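Local coordinates for protein putative peptidase (PDB 3CE2) that probably degrades a variety of small bioactive peptides as a zinc-dependent oligopeptidase of the M3B peptidase family, at residues His406-His409 with Ser410-Ser413; Ser342-Gly345 with Thr346-Asp350; Asn283-Asp286 with Ile287-Asn291; Phe470-Val473 with Leu474-Ser477; Asn32-Ala35 with Trp36-Leu40. One frame throughout, in Å; residues are numbered along the deposited sequence.

Overall arrangement
Along the chain contact 5 comes first, on helix 33-42, followed by contact 3 on helix 278-289, contact 2 at the start of helix 345-357, contact 1 on helix 394-416 and contact 4 on helix 451-487. Two pairs touch. Contacts 1 and 2, with centres 14 Å apart, meet where M408 and F412 pack on Y348, which joins the zinc-binding helix to helix 345-357. Contacts 3 and 4, with centres 10 Å apart, join two helices through V288, F470 and V473. The centre of contact 5 lies 27 Å from that of contact 1 but 54 Å from that of contact 3, at the surface and away from the annotated sites.

Contact 1: His406-His409 with Ser410-Ser413. With ZN (zinc ion), chain D.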
loop_
_atom_site.group_PDB
_atom_site.type_symbol
_atom_site.label_atom_id
_atom_site.label_comp_id
_atom_site.label_asym_id
_atom_site.label_seq_id
_atom_site.Cartn_x
_atom_site.Cartn_y
_atom_site.Cartn_z
ATOM N N HIS A 406 -0.541 6.600 -9.490
ATOM C CA HIS A 406 -1.042 7.274 -8.274
ATOM C C HIS A 406 -1.441 8.678 -8.638
ATOM O O HIS A 406 -2.453 9.190 -8.187
ATOM C CB HIS A 406 0.025 7.413 -7.173
ATOM C CG HIS A 406 0.397 6.139 -6.498
ATOM N ND1 HIS A 406 -0.535 5.212 -6.084
ATOM C CD2 HIS A 406 1.605 5.656 -6.119
ATOM C CE1 HIS A 406 0.085 4.197 -5.509
ATOM N NE2 HIS A 406 1.384 4.439 -5.521
ATOM N N SER A 407 -0.598 9.308 -9.439
ATOM C CA SER A 407 -0.771 10.686 -9.795
ATOM C C SER A 407 -2.061 10.951 -10.561
ATOM O O SER A 407 -2.828 11.814 -10.166
ATOM C CB SER A 407 0.455 11.181 -10.565
ATOM O OG SER A 407 1.474 11.455 -9.619
ATOM N N MET A 408 -2.298 10.209 -11.638
ATOM C CA MET A 408 -3.545 10.323 -12.373
ATOM C C MET A 408 -4.767 10.017 -11.497
ATOM O O MET A 408 -5.774 10.767 -11.526
ATOM C CB MET A 408 -3.506 9.464 -13.634
ATOM C CG MET A 408 -2.490 9.988 -14.660
ATOM S SD MET A 408 -2.881 11.667 -15.273
ATOM C CE MET A 408 -4.076 11.280 -16.537
ATOM N N HIS A 409 -4.669 8.970 -10.674
ATOM C CA HIS A 409 -5.747 8.644 -9.730
ATOM C C HIS A 409 -6.078 9.919 -8.952
ATOM O O HIS A 409 -7.246 10.365 -8.918
ATOM C CB HIS A 409 -5.281 7.564 -8.759
ATOM C CG HIS A 409 -6.380 6.861 -8.020
ATOM N ND1 HIS A 409 -7.682 7.319 -7.983
ATOM C CD2 HIS A 409 -6.355 5.738 -7.261
ATOM C CE1 HIS A 409 -8.417 6.497 -7.252
ATOM N NE2 HIS A 409 -7.630 5.538 -6.792
ATOM N N SER A 410 -5.050 10.512 -8.340
ATOM C CA SER A 410 -5.253 11.684 -7.474
ATOM C C SER A 410 -5.789 12.885 -8.238
ATOM O O SER A 410 -6.655 13.622 -7.762
ATOM C CB SER A 410 -3.957 12.058 -6.760
ATOM O OG SER A 410 -3.839 11.334 -5.533
ATOM N N TYR A 411 -5.260 13.063 -9.436
ATOM C CA TYR A 411 -5.625 14.142 -10.288
ATOM C C TYR A 411 -7.108 14.012 -10.593
ATOM O O TYR A 411 -7.873 14.943 -10.357
ATOM C CB TYR A 411 -4.793 14.053 -11.558
ATOM C CG TYR A 411 -5.278 14.903 -12.682
ATOM C CD1 TYR A 411 -4.904 16.237 -12.779
ATOM C CD2 TYR A 411 -6.096 14.371 -13.667
ATOM C CE1 TYR A 411 -5.337 17.031 -13.839
ATOM C CE2 TYR A 411 -6.553 15.152 -14.729
ATOM C CZ TYR A 411 -6.174 16.484 -14.805
ATOM O OH TYR A 411 -6.620 17.262 -15.852
ATOM N N PHE A 412 -7.517 12.852 -11.095
ATOM C CA PHE A 412 -8.912 12.629 -11.442
ATOM C C PHE A 412 -9.853 12.817 -10.261
ATOM O O PHE A 412 -10.911 13.404 -10.416
ATOM C CB PHE A 412 -9.102 11.229 -12.001
ATOM C CG PHE A 412 -8.774 11.103 -13.449
ATOM C CD1 PHE A 412 -9.203 12.056 -14.355
ATOM C CD2 PHE A 412 -8.086 10.001 -13.917
ATOM C CE1 PHE A 412 -8.927 11.912 -15.710
ATOM C CE2 PHE A 412 -7.794 9.848 -15.267
ATOM C CZ PHE A 412 -8.220 10.802 -16.162
ATOM N N SER A 413 -9.468 12.325 -9.089
ATOM C CA SER A 413 -10.294 12.432 -7.886
ATOM C C SER A 413 -10.468 13.852 -7.398
ATOM O O SER A 413 -11.549 14.219 -6.938
ATOM C CB SER A 413 -9.742 11.569 -6.754
ATOM O OG SER A 413 -10.013 10.205 -7.009
HETATM ZN ZN ZN D . 2.793 2.895 -4.925
#
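M408 reaches forward along helix 394-416 to the rings of Y411 and F412, and this is the dense side of the contact. Its CG lies beside the backbone N (chi1 -67°) and the chain bends again further out, which carries the thioether toward the next turn. There SD sits 5.2 Å from the centroid of the Y411 ring, an oblique Met-aromatic contact, while CE comes within 4.2 Å of F412 CE2. M408 and F412 cross at an angle. F412 also lies close over the helix backbone, with its CD2 3.4 Å from M408 O, the carbonyl that receives the F412 amide in a nearly straight bond of 2.8 Å from F412 N. Three more bonds of the same i to i+4 kind tie S410, Y411 and S413 to H406, S407 and H409.

H406 and S410 form the looser, partly exposed part. H406 turns away from 410-413, and its NE2 binds the zinc ion at 2.2 Å together with H402 and E430, as in the HExxH helix of zinc metallopeptidases. S410 stays near the H406 carbonyl, with its CB 3.5 Å from H406 O. Around this helix, H409 stacks on Y424, T351 and Y348 of helix 345-357 pack on the M408 side, S433 and A432 of helix 431-447 meet H406 and H409 respectively, and S376 of strand 375-377 touches H406 and S407.

Contact 2: Ser342-Gly345 with Thr346-Asp350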
loop_
_atom_site.group_PDB
_atom_site.type_symbol
_atom_site.label_atom_id
_atom_site.label_comp_id
_atom_site.label_asym_id
_atom_site.label_seq_id
_atom_site.Cartn_x
_atom_site.Cartn_y
_atom_site.Cartn_z
ATOM N N SER A 342 -1.453 3.430 -23.983
ATOM C CA SER A 342 -2.519 3.845 -24.918
ATOM C C SER A 342 -3.903 3.176 -24.733
ATOM O O SER A 342 -4.933 3.798 -24.986
ATOM C CB SER A 342 -2.073 3.800 -26.399
ATOM O OG SER A 342 -1.734 2.493 -26.825
ATOM N N PRO A 343 -3.946 1.912 -24.296
ATOM C CA PRO A 343 -5.294 1.402 -24.031
ATOM C C PRO A 343 -6.053 2.183 -22.950
ATOM O O PRO A 343 -7.246 1.959 -22.766
ATOM C CB PRO A 343 -5.044 -0.031 -23.575
ATOM C CG PRO A 343 -3.727 -0.383 -24.171
ATOM C CD PRO A 343 -2.917 0.886 -24.087
ATOM N N LEU A 344 -5.387 3.088 -22.237
ATOM C CA LEU A 344 -6.094 3.903 -21.258
ATOM C C LEU A 344 -6.707 5.124 -21.920
ATOM O O LEU A 344 -7.368 5.947 -21.271
ATOM C CB LEU A 344 -5.172 4.310 -20.124
ATOM C CG LEU A 344 -4.634 3.154 -19.286
ATOM C CD1 LEU A 344 -3.862 3.692 -18.124
ATOM C CD2 LEU A 344 -5.755 2.281 -18.797
ATOM N N GLY A 345 -6.497 5.239 -23.226
ATOM C CA GLY A 345 -7.141 6.292 -23.982
ATOM C C GLY A 345 -6.301 7.532 -24.205
ATOM O O GLY A 345 -5.457 7.899 -23.383
ATOM N N THR A 346 -6.553 8.178 -25.338
ATOM C CA THR A 346 -5.879 9.406 -25.731
ATOM C C THR A 346 -5.824 10.409 -24.588
ATOM O O THR A 346 -4.788 11.026 -24.339
ATOM C CB THR A 346 -6.606 10.053 -26.934
ATOM O OG1 THR A 346 -6.536 9.159 -28.038
ATOM C CG2 THR A 346 -5.956 11.354 -27.337
ATOM N N GLU A 347 -6.941 10.572 -23.894
ATOM C CA GLU A 347 -7.029 11.629 -22.907
ATOM C C GLU A 347 -6.150 11.378 -21.699
ATOM O O GLU A 347 -5.441 12.281 -21.276
ATOM C CB GLU A 347 -8.475 11.852 -22.494
ATOM C CG GLU A 347 -9.398 11.981 -23.693
ATOM C CD GLU A 347 -10.471 13.024 -23.465
ATOM O OE1 GLU A 347 -10.312 13.835 -22.524
ATOM O OE2 GLU A 347 -11.470 13.038 -24.220
ATOM N N TYR A 348 -6.194 10.157 -21.154
ATOM C CA TYR A 348 -5.316 9.768 -20.052
ATOM C C TYR A 348 -3.865 9.968 -20.458
ATOM O O TYR A 348 -3.097 10.621 -19.769
ATOM C CB TYR A 348 -5.520 8.304 -19.692
ATOM C CG TYR A 348 -4.754 7.856 -18.476
ATOM C CD1 TYR A 348 -5.394 7.712 -17.258
ATOM C CD2 TYR A 348 -3.395 7.564 -18.545
ATOM C CE1 TYR A 348 -4.710 7.301 -16.131
ATOM C CE2 TYR A 348 -2.687 7.154 -17.416
ATOM C CZ TYR A 348 -3.354 7.025 -16.203
ATOM O OH TYR A 348 -2.694 6.611 -15.057
ATOM N N ILE A 349 -3.518 9.395 -21.600
ATOM C CA ILE A 349 -2.159 9.378 -22.100
ATOM C C ILE A 349 -1.580 10.793 -22.288
ATOM O O ILE A 349 -0.422 11.046 -21.971
ATOM C CB ILE A 349 -2.112 8.487 -23.386
ATOM C CG1 ILE A 349 -1.151 7.339 -23.199
ATOM C CG2 ILE A 349 -1.947 9.275 -24.680
ATOM C CD1 ILE A 349 -1.745 6.275 -22.324
ATOM N N ASP A 350 -2.398 11.729 -22.754
ATOM C CA ASP A 350 -1.936 13.101 -22.987
ATOM C C ASP A 350 -1.782 13.839 -21.683
ATOM O O ASP A 350 -0.767 14.465 -21.449
ATOM C CB ASP A 350 -2.897 13.888 -23.901
ATOM C CG ASP A 350 -2.795 13.471 -25.362
ATOM O OD1 ASP A 350 -1.710 13.007 -25.778
ATOM O OD2 ASP A 350 -3.799 13.599 -26.094
#
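The Y348 ring has L344 over one face: CD1 stands 3.7 Å above the ring plane, displaced toward the rim, in a CH-pi contact whose line to the centroid is 15° off the ring normal. Nearer the backbone, L344 CB rests 3.9 Å from Y348 CG, so the leucine runs beside the ring from root to outer end and both side chains point the same way. The ring gets there because its CG lies opposite the backbone N (chi1 -174°). At its far end the hydroxyl is hydrogen-bonded to N436 of helix 431-447, which also packs against L344, while M408 and F412 of helix 394-416 touch Y348 as well.

This is the turn between helices 330-340 and 345-357. A short 3-10 segment, 342-344, closes with a bond of 2.8 Å from G345 N to S342 O, and G345 then takes a positive phi of 96° that redirects the chain into the next helix. G345 O accepts from I349 N at 3.0 Å, nearly straight, opening the regular i to i+4 pattern. I349 folds back over the turn, where CD1 lies 3.6 Å from S342 CA, and the S342 hydroxyl is bonded to T339 O in the helix before.

Contact 3: Asn283-Asp286 with Ile287-Asn291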
loop_
_atom_site.group_PDB
_atom_site.type_symbol
_atom_site.label_atom_id
_atom_site.label_comp_id
_atom_site.label_asym_id
_atom_site.label_seq_id
_atom_site.Cartn_x
_atom_site.Cartn_y
_atom_site.Cartn_z
ATOM N N ASN A 283 -13.658 -15.673 1.322
ATOM C CA ASN A 283 -13.743 -16.338 0.030
ATOM C C ASN A 283 -12.503 -16.115 -0.790
ATOM O O ASN A 283 -12.146 -16.930 -1.647
ATOM C CB ASN A 283 -14.985 -15.896 -0.750
ATOM C CG ASN A 283 -16.268 -16.342 -0.083
ATOM O OD1 ASN A 283 -16.317 -17.411 0.547
ATOM N ND2 ASN A 283 -17.305 -15.513 -0.180
ATOM N N LEU A 284 -11.838 -15.002 -0.531
ATOM C CA LEU A 284 -10.591 -14.746 -1.206
ATOM C C LEU A 284 -9.657 -15.899 -0.872
ATOM O O LEU A 284 -9.066 -16.516 -1.762
ATOM C CB LEU A 284 -10.011 -13.421 -0.747
ATOM C CG LEU A 284 -8.598 -13.186 -1.266
ATOM C CD1 LEU A 284 -8.626 -12.812 -2.750
ATOM C CD2 LEU A 284 -7.909 -12.120 -0.388
ATOM N N ILE A 285 -9.553 -16.224 0.410
ATOM C CA ILE A 285 -8.686 -17.328 0.822
ATOM C C ILE A 285 -9.085 -18.663 0.167
ATOM O O ILE A 285 -8.225 -19.406 -0.337
ATOM C CB ILE A 285 -8.682 -17.499 2.353
ATOM C CG1 ILE A 285 -7.993 -16.308 3.022
ATOM C CG2 ILE A 285 -7.978 -18.791 2.730
ATOM C CD1 ILE A 285 -8.329 -16.167 4.492
ATOM N N ASP A 286 -10.389 -18.963 0.167
ATOM C CA ASP A 286 -10.862 -20.230 -0.365
ATOM C C ASP A 286 -10.587 -20.297 -1.862
ATOM O O ASP A 286 -9.983 -21.264 -2.354
ATOM C CB ASP A 286 -12.336 -20.473 -0.025
ATOM C CG ASP A 286 -12.615 -20.414 1.512
ATOM O OD1 ASP A 286 -11.669 -20.594 2.316
ATOM O OD2 ASP A 286 -13.781 -20.178 1.935
ATOM N N ILE A 287 -10.979 -19.266 -2.596
ATOM C CA ILE A 287 -10.800 -19.317 -4.048
ATOM C C ILE A 287 -9.326 -19.413 -4.414
ATOM O O ILE A 287 -8.949 -20.165 -5.308
ATOM C CB ILE A 287 -11.485 -18.141 -4.790
ATOM C CG1 ILE A 287 -12.858 -18.565 -5.308
ATOM C CG2 ILE A 287 -10.722 -17.804 -6.014
ATOM C CD1 ILE A 287 -13.941 -18.727 -4.220
ATOM N N VAL A 288 -8.489 -18.666 -3.703
ATOM C CA VAL A 288 -7.076 -18.670 -4.000
ATOM C C VAL A 288 -6.468 -20.049 -3.749
ATOM O O VAL A 288 -5.751 -20.565 -4.600
ATOM C CB VAL A 288 -6.327 -17.572 -3.235
ATOM C CG1 VAL A 288 -4.843 -17.801 -3.339
ATOM C CG2 VAL A 288 -6.655 -16.220 -3.836
ATOM N N LYS A 289 -6.769 -20.658 -2.605
ATOM C CA LYS A 289 -6.313 -22.028 -2.350
ATOM C C LYS A 289 -6.754 -22.998 -3.442
ATOM O O LYS A 289 -5.969 -23.829 -3.877
ATOM C CB LYS A 289 -6.829 -22.540 -1.012
ATOM C CG LYS A 289 -6.149 -21.921 0.180
ATOM C CD LYS A 289 -6.697 -22.495 1.485
ATOM C CE LYS A 289 -6.076 -21.785 2.679
ATOM N NZ LYS A 289 -6.469 -22.439 3.959
ATOM N N LYS A 290 -8.009 -22.904 -3.885
ATOM C CA LYS A 290 -8.459 -23.775 -4.961
ATOM C C LYS A 290 -7.755 -23.493 -6.281
ATOM O O LYS A 290 -7.921 -24.266 -7.217
ATOM C CB LYS A 290 -9.960 -23.699 -5.176
ATOM C CG LYS A 290 -10.819 -24.323 -4.083
ATOM C CD LYS A 290 -12.265 -24.152 -4.476
ATOM C CE LYS A 290 -13.121 -23.762 -3.289
ATOM N NZ LYS A 290 -14.119 -22.707 -3.653
ATOM N N ASN A 291 -6.984 -22.402 -6.378
ATOM C CA ASN A 291 -6.203 -22.165 -7.593
ATOM C C ASN A 291 -4.723 -22.343 -7.401
ATOM O O ASN A 291 -3.917 -21.951 -8.277
ATOM C CB ASN A 291 -6.483 -20.814 -8.205
ATOM C CG ASN A 291 -7.925 -20.668 -8.637
ATOM O OD1 ASN A 291 -8.240 -20.729 -9.820
ATOM N ND2 ASN A 291 -8.811 -20.486 -7.671
#
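I285 and K289 are brought together by torsions of both residues. I285 places its CG2 opposite the backbone N, with CG1 beside that N (chi1 -68°), while K289 sets its CG beside its own N and then runs fully extended from CG to NZ. The lysine's methylenes therefore lie alongside the isoleucine, both side chains pointing the same way, with K289 CE 3.5 Å from I285 CG2. This is a plain i to i+4 contact on the last turns of helix 278-289, in the helical fold of an M3 peptidase. The lysine's root lies over the carbonyl it bonds to, its CG 3.3 Å from I285 O. Beyond the aliphatic run, the ammonium makes a long, weak ion pair with E507 of helix 494-509.

L284 and V288 form a similar pair one position back, also side by side and pointing the same way, and both are buried. Around them V473 of helix 451-487 meets L284 and V288, while F470 of the same helix touches V288, so this edge faces into the protein. I287 and V288 pack on I592 of helix 590-607, with F596 also touching I287.

The backbone is held by four bonds, from the amides of I287, V288, K289 and K290 to the carbonyls of N283, L284, I285 and D286, each of 2.8 to 3.0 Å. D286 remains apart from both lysines; its OD1 is 5.8 Å from K289 NZ. Between the two buried side chains the approach is methyl to methyl, L284 CD1 to V288 CG2, at 4.1 Å.

Contact 4: Phe470-Val473 with Leu474-Ser477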
loop_
_atom_site.group_PDB
_atom_site.type_symbol
_atom_site.label_atom_id
_atom_site.label_comp_id
_atom_site.label_asym_id
_atom_site.label_seq_id
_atom_site.Cartn_x
_atom_site.Cartn_y
_atom_site.Cartn_z
ATOM N N PHE A 470 -0.633 -14.479 -4.365
ATOM C CA PHE A 470 -0.656 -15.775 -3.665
ATOM C C PHE A 470 0.036 -15.765 -2.310
ATOM O O PHE A 470 -0.548 -16.179 -1.296
ATOM C CB PHE A 470 -0.106 -16.898 -4.560
ATOM C CG PHE A 470 -1.051 -17.282 -5.650
ATOM C CD1 PHE A 470 -1.968 -18.306 -5.461
ATOM C CD2 PHE A 470 -1.086 -16.573 -6.834
ATOM C CE1 PHE A 470 -2.887 -18.644 -6.447
ATOM C CE2 PHE A 470 -1.993 -16.913 -7.827
ATOM C CZ PHE A 470 -2.897 -17.945 -7.627
ATOM N N ARG A 471 1.276 -15.287 -2.297
ATOM C CA ARG A 471 2.030 -15.255 -1.064
ATOM C C ARG A 471 1.323 -14.418 -0.016
ATOM O O ARG A 471 1.320 -14.787 1.146
ATOM C CB ARG A 471 3.470 -14.789 -1.267
ATOM C CG ARG A 471 4.268 -14.926 0.014
ATOM C CD ARG A 471 5.675 -15.437 -0.200
ATOM N NE ARG A 471 6.696 -14.382 -0.290
ATOM C CZ ARG A 471 7.454 -13.961 0.728
ATOM N NH1 ARG A 471 8.369 -13.011 0.527
ATOM N NH2 ARG A 471 7.299 -14.485 1.942
ATOM N N GLN A 472 0.702 -13.308 -0.409
ATOM C CA GLN A 472 -0.036 -12.489 0.577
ATOM C C GLN A 472 -1.276 -13.192 1.107
ATOM O O GLN A 472 -1.656 -13.024 2.266
ATOM C CB GLN A 472 -0.414 -11.142 -0.008
ATOM C CG GLN A 472 0.781 -10.427 -0.628
ATOM C CD GLN A 472 1.898 -10.226 0.380
ATOM O OE1 GLN A 472 1.659 -9.779 1.491
ATOM N NE2 GLN A 472 3.117 -10.555 -0.004
ATOM N N VAL A 473 -1.906 -14.002 0.268
ATOM C CA VAL A 473 -3.127 -14.666 0.689
ATOM C C VAL A 473 -2.753 -15.808 1.650
ATOM O O VAL A 473 -3.449 -16.095 2.640
ATOM C CB VAL A 473 -3.917 -15.154 -0.532
ATOM C CG1 VAL A 473 -5.049 -16.064 -0.107
ATOM C CG2 VAL A 473 -4.445 -13.966 -1.324
ATOM N N LEU A 474 -1.618 -16.436 1.390
ATOM C CA LEU A 474 -1.092 -17.349 2.388
ATOM C C LEU A 474 -0.995 -16.631 3.732
ATOM O O LEU A 474 -1.605 -17.095 4.704
ATOM C CB LEU A 474 0.255 -17.915 1.957
ATOM C CG LEU A 474 0.775 -19.169 2.661
ATOM C CD1 LEU A 474 1.988 -19.622 1.932
ATOM C CD2 LEU A 474 1.129 -18.886 4.084
ATOM N N PHE A 475 -0.277 -15.493 3.786
ATOM C CA PHE A 475 -0.146 -14.734 5.041
ATOM C C PHE A 475 -1.553 -14.521 5.608
ATOM O O PHE A 475 -1.797 -14.725 6.819
ATOM C CB PHE A 475 0.595 -13.377 4.916
ATOM C CG PHE A 475 2.074 -13.453 4.417
ATOM C CD1 PHE A 475 2.839 -14.625 4.494
ATOM C CD2 PHE A 475 2.720 -12.292 3.928
ATOM C CE1 PHE A 475 4.199 -14.648 4.067
ATOM C CE2 PHE A 475 4.060 -12.315 3.510
ATOM C CZ PHE A 475 4.798 -13.507 3.583
ATOM N N ALA A 476 -2.491 -14.149 4.739
ATOM C CA ALA A 476 -3.870 -13.854 5.190
ATOM C C ALA A 476 -4.567 -15.014 5.874
ATOM O O ALA A 476 -5.194 -14.811 6.914
ATOM C CB ALA A 476 -4.716 -13.330 4.074
ATOM N N SER A 477 -4.471 -16.227 5.336
ATOM C CA SER A 477 -5.124 -17.336 6.042
ATOM C C SER A 477 -4.410 -17.639 7.338
ATOM O O SER A 477 -5.054 -17.946 8.368
ATOM C CB SER A 477 -5.235 -18.606 5.204
ATOM O OG SER A 477 -4.188 -18.645 4.287
#
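F475 is flanked by R471 and Q472 in the turn before it on helix 451-487, a long helix of this M3-type helical fold, here largely buried. The aromatic contacts come first. R471 folds round the ring: its CG lies opposite the backbone N (chi1 -173°), the chain bends twice beyond, and the CG methylene comes within 3.9 Å of F475 CZ. The guanidinium approaches the same CZ end obliquely through NH2, its plane 80° from that of the ring, so the two flat groups do not stack, and R471 NE makes a weak hydrogen bond to Y317. From Q472, OE1 approaches obliquely to 3.7 Å from F475 CD2, with the amide almost perpendicular to the ring at 87°; its NE2 is hydrogen-bonded to S467 O. One face of the ring also meets R471 O, 3.6 Å above the plane and offset toward the rim.

Among backbone bonds, the amides of L474, F475, A476 and S477 donate to the carbonyls four residues earlier, the second of these spanning 3.2 Å from F475 N to R471 O.

Apolar side chains pack against neighbouring helices. L474 and F475 meet Y501 of helix 494-509, and V473 touches A539 of helix 536-553. Last comes a buried hydroxyl: S477 OG lies 3.1 Å from V473 O and 3.0 Å from L474 O, and which of these carbonyls it serves is not settled.

Contact 5: Asn32-Ala35 with Trp36-Leu40; sequences NRKA and WKADL
This is a surface contact in the first turns of helix 33-42, near the N-terminal end of the modelled chain and away from the zinc sites, in which R33 lies alongside K37 and an asparagine N-cap starts the helix. N32 is the cap: its OD1 accepts from A35 N at 3.1 Å in a nearly straight bond, so the side chain takes up an amide that has no carbonyl of the preceding turn to bond to. N32 also gives its backbone carbonyl to W36 N, and the amides of K37, A38 and D39 follow in the same i to i+4 pattern.

W36 is the buried residue of the turn. Its NE1 is hydrogen-bonded to L86 O of helix 66-96, and its ring meets Y89 there and stands edge-to-face with Y30.

R33 is extended from CG to NE, with CG set opposite the backbone N (chi1 153°), and its guanidinium turns one face to K37 CB, which stands 3.7 Å above that plane, offset toward the rim. The two cationic ends stay near one another, R33 NH2 and K37 NZ being 4.8 Å apart, a like-charge proximity probably eased because R33 NE is salt-bridged to D106 of helix 101-120. Further along the lysine, R33 NH2 lies 3.7 Å from K37 CD.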
loop_
_atom_site.group_PDB
_atom_site.type_symbol
_atom_site.label_atom_id
_atom_site.label_comp_id
_atom_site.label_asym_id
_atom_site.label_seq_id
_atom_site.Cartn_x
_atom_site.Cartn_y
_atom_site.Cartn_z
ATOM N N ASN A 32 6.695 31.895 -3.680
ATOM C CA ASN A 32 8.010 31.740 -3.087
ATOM C C ASN A 32 7.835 31.557 -1.605
ATOM O O ASN A 32 6.738 31.751 -1.068
ATOM C CB ASN A 32 8.830 33.006 -3.303
ATOM C CG ASN A 32 8.035 34.264 -2.984
ATOM O OD1 ASN A 32 7.506 34.438 -1.869
ATOM N ND2 ASN A 32 7.925 35.138 -3.971
ATOM N N ARG A 33 8.926 31.217 -0.932
ATOM C CA ARG A 33 8.834 30.933 0.479
ATOM C C ARG A 33 8.222 32.093 1.257
ATOM O O ARG A 33 7.491 31.869 2.220
ATOM C CB ARG A 33 10.187 30.553 1.066
ATOM C CG ARG A 33 10.239 30.903 2.546
ATOM C CD ARG A 33 11.302 30.161 3.270
ATOM N NE ARG A 33 10.994 29.998 4.691
ATOM C CZ ARG A 33 10.842 31.003 5.542
ATOM N NH1 ARG A 33 10.930 32.253 5.110
ATOM N NH2 ARG A 33 10.574 30.757 6.815
ATOM N N LYS A 34 8.512 33.331 0.848
ATOM C CA LYS A 34 8.004 34.492 1.593
ATOM C C LYS A 34 6.489 34.398 1.769
ATOM O O LYS A 34 5.988 34.510 2.885
ATOM C CB LYS A 34 8.409 35.826 0.949
ATOM C CG LYS A 34 8.632 36.948 1.990
ATOM C CD LYS A 34 8.627 38.370 1.395
ATOM C CE LYS A 34 7.199 38.891 1.205
ATOM N NZ LYS A 34 6.292 38.464 2.325
ATOM N N ALA A 35 5.785 34.163 0.659
ATOM C CA ALA A 35 4.325 33.946 0.640
ATOM C C ALA A 35 3.874 32.758 1.488
ATOM O O ALA A 35 2.913 32.867 2.252
ATOM C CB ALA A 35 3.841 33.768 -0.787
ATOM N N TRP A 36 4.567 31.627 1.328
ATOM C CA TRP A 36 4.371 30.451 2.172
ATOM C C TRP A 36 4.457 30.832 3.633
ATOM O O TRP A 36 3.616 30.449 4.452
ATOM C CB TRP A 36 5.450 29.391 1.901
ATOM C CG TRP A 36 5.262 28.188 2.789
ATOM C CD1 TRP A 36 4.491 27.101 2.522
ATOM C CD2 TRP A 36 5.816 27.971 4.093
ATOM N NE1 TRP A 36 4.521 26.225 3.568
ATOM C CE2 TRP A 36 5.331 26.728 4.548
ATOM C CE3 TRP A 36 6.682 28.692 4.914
ATOM C CZ2 TRP A 36 5.686 26.188 5.790
ATOM C CZ3 TRP A 36 7.020 28.160 6.158
ATOM C CH2 TRP A 36 6.524 26.924 6.579
ATOM N N LYS A 37 5.514 31.565 3.961
ATOM C CA LYS A 37 5.755 31.992 5.324
ATOM C C LYS A 37 4.661 32.963 5.723
ATOM O O LYS A 37 4.114 32.877 6.824
ATOM C CB LYS A 37 7.123 32.655 5.426
ATOM C CG LYS A 37 7.425 33.215 6.796
ATOM C CD LYS A 37 7.317 32.157 7.892
ATOM C CE LYS A 37 7.984 32.644 9.185
ATOM N NZ LYS A 37 7.520 31.870 10.360
ATOM N N ALA A 38 4.342 33.873 4.804
ATOM C CA ALA A 38 3.266 34.833 4.998
ATOM C C ALA A 38 1.959 34.103 5.377
ATOM O O ALA A 38 1.333 34.396 6.407
ATOM C CB ALA A 38 3.084 35.666 3.730
ATOM N N ASP A 39 1.575 33.137 4.547
ATOM C CA ASP A 39 0.410 32.324 4.812
ATOM C C ASP A 39 0.493 31.578 6.155
ATOM O O ASP A 39 -0.437 31.656 6.950
ATOM C CB ASP A 39 0.201 31.336 3.668
ATOM C CG ASP A 39 -1.245 31.258 3.231
ATOM O OD1 ASP A 39 -1.876 32.337 3.118
ATOM O OD2 ASP A 39 -1.740 30.127 2.999
ATOM N N LEU A 40 1.590 30.857 6.404
ATOM C CA LEU A 40 1.774 30.155 7.681
ATOM C C LEU A 40 1.469 31.097 8.825
ATOM O O LEU A 40 0.936 30.700 9.867
ATOM C CB LEU A 40 3.211 29.647 7.834
ATOM C CG LEU A 40 3.511 28.876 9.135
ATOM C CD1 LEU A 40 3.118 27.400 9.040
ATOM C CD2 LEU A 40 4.979 28.990 9.568
#